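Local coordinates for high potential iron-sulfur protein (Rhodothermus marinus, PDB 3H31) that probably carries electrons by way of a [4Fe-4S] cluster held by four cysteines, as high-potential iron-sulfur proteins do, at residues 12-15 / 16-19. Residues are numbered along the deposited sequence; the frame is centred on the assembly and turned at random. Where two conformers were deposited one is given.
Sequences TAEE and IQMR
Thr12 O receives Ile16 N at 3.0 Å, the first backbone bond of a short helix, and CG1 of Ile16 lies against the same carbonyl oxygen. The start of this helix is a worked example of the capping box. Thr12, at the N-cap, takes the amide of Glu15 on its OG1 at 3.1 Å, while Glu15 returns its carboxylate to Thr12. With CG of Glu15 beside its own backbone N (chi1 -71°) and the chain extended beyond, OE1 swings back toward the N-terminus and accepts twice: from Thr12 N at 2.9 Å, through its anti lone pair, and from the OG1 hydroxyl of Thr12, which comes from above the carboxylate plane. Two donors thus fix the rotation of the carboxylate, and its negative charge probably suits the positive end of the helix dipole. Shortening Glu15 to an alanine is likely to leave the amide and hydroxyl of Thr12 without their shared acceptor and the first turn more prone to fray.

One residue on, Gln17 N reaches Ala13 O at 2.8 Å, and the Gln17 side chain folds back along the preceding turn. Its CG passes 3.2 Å from Ala13 O, and NE2 ends 4.1 Å from CB of Ala13. OE1 lies near CG of Glu14, the amide and carboxylate planes being 25° apart. Met18 N on Glu14 O and Arg19 N on Glu15 O continue the series.

Helix 13-21 lies at the surface, with Ile16 touching Leu11 and Glu15 meeting Lys57 of a loop. Arg19 turns inward: in the conformer described, its guanidinium donates hydrogen bonds to the carbonyls of Lys57, Pro59 and Cys5 and makes a cation-pi contact with Tyr24. Its side chain is about 7 Å from that of Cys53, a cluster ligand on strand 52-53, which pairs antiparallel with 41-42.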
loop_
_atom_site.group_PDB
_atom_site.type_symbol
_atom_site.label_atom_id
_atom_site.label_comp_id
_atom_site.label_asym_id
_atom_site.label_seq_id
_atom_site.Cartn_x
_atom_site.Cartn_y
_atom_site.Cartn_z
ATOM N N THR A 12 6.738 -12.391 6.582
ATOM C CA THR A 12 7.145 -13.692 6.099
ATOM C C THR A 12 7.432 -13.647 4.598
ATOM O O THR A 12 6.904 -12.797 3.887
ATOM C CB THR A 12 6.046 -14.769 6.369
ATOM O OG1 THR A 12 4.889 -14.484 5.568
ATOM C CG2 THR A 12 5.697 -14.875 7.815
ATOM N N ALA A 13 8.202 -14.595 4.129
ATOM C CA ALA A 13 8.458 -14.667 2.683
ATOM C C ALA A 13 7.160 -14.718 1.911
ATOM O O ALA A 13 7.018 -14.062 0.859
ATOM C CB ALA A 13 9.338 -15.852 2.333
ATOM N N GLU A 14 6.185 -15.526 2.384
ATOM C CA GLU A 14 4.939 -15.648 1.641
ATOM C C GLU A 14 4.178 -14.329 1.621
ATOM O O GLU A 14 3.513 -14.031 0.636
ATOM C CB GLU A 14 4.096 -16.757 2.208
ATOM C CG GLU A 14 4.594 -18.134 1.894
ATOM C CD GLU A 14 3.842 -19.273 2.507
ATOM O OE1 GLU A 14 2.628 -19.127 2.703
ATOM O OE2 GLU A 14 4.433 -20.397 2.651
ATOM N N GLU A 15 4.199 -13.581 2.699
ATOM C CA GLU A 15 3.513 -12.291 2.680
ATOM C C GLU A 15 4.169 -11.310 1.700
ATOM O O GLU A 15 3.495 -10.551 0.998
ATOM C CB GLU A 15 3.459 -11.688 4.074
ATOM C CG GLU A 15 2.535 -12.376 5.040
ATOM C CD GLU A 15 2.762 -12.001 6.493
ATOM O OE1 GLU A 15 3.901 -12.171 6.979
ATOM O OE2 GLU A 15 1.798 -11.636 7.194
ATOM N N ILE A 16 5.514 -11.341 1.647
ATOM C CA ILE A 16 6.239 -10.515 0.677
ATOM C C ILE A 16 5.878 -10.960 -0.727
ATOM O O ILE A 16 5.663 -10.109 -1.628
ATOM C CB ILE A 16 7.763 -10.570 0.933
ATOM C CG1 ILE A 16 8.082 -10.040 2.309
ATOM C CG2 ILE A 16 8.467 -9.797 -0.145
ATOM C CD1 ILE A 16 9.484 -10.304 2.763
ATOM N N GLN A 17 5.800 -12.245 -0.967
ATOM C CA GLN A 17 5.426 -12.753 -2.282
ATOM C C GLN A 17 4.060 -12.258 -2.708
ATOM O O GLN A 17 3.867 -11.924 -3.886
ATOM C CB GLN A 17 5.434 -14.277 -2.295
ATOM C CG GLN A 17 6.798 -14.866 -2.212
ATOM C CD GLN A 17 6.886 -16.315 -1.829
ATOM O OE1 GLN A 17 5.889 -17.062 -1.804
ATOM N NE2 GLN A 17 8.014 -16.816 -1.431
ATOM N N MET A 18 3.087 -12.136 -1.808
ATOM C CA MET A 18 1.784 -11.582 -2.202
ATOM C C MET A 18 1.896 -10.153 -2.601
ATOM O O MET A 18 1.323 -9.781 -3.646
ATOM C CB MET A 18 0.715 -11.726 -1.100
ATOM C CG MET A 18 -0.677 -11.280 -1.611
ATOM S SD MET A 18 -2.056 -11.311 -0.563
ATOM C CE MET A 18 -2.331 -13.043 -0.447
ATOM N N ARG A 19 2.609 -9.367 -1.819
ATOM C CA ARG A 19 2.811 -7.959 -2.132
ATOM C C ARG A 19 3.425 -7.822 -3.524
ATOM O O ARG A 19 2.972 -6.997 -4.329
ATOM C CB ARG A 19 3.756 -7.096 -1.227
ATOM C CG ARG A 19 3.284 -6.900 0.178
ATOM C CD ARG A 19 4.324 -6.313 1.088
ATOM N NE ARG A 19 4.878 -5.003 0.733
ATOM C CZ ARG A 19 4.683 -3.838 1.405
ATOM N NH1 ARG A 19 3.877 -3.743 2.450
ATOM N NH2 ARG A 19 5.319 -2.760 0.992
#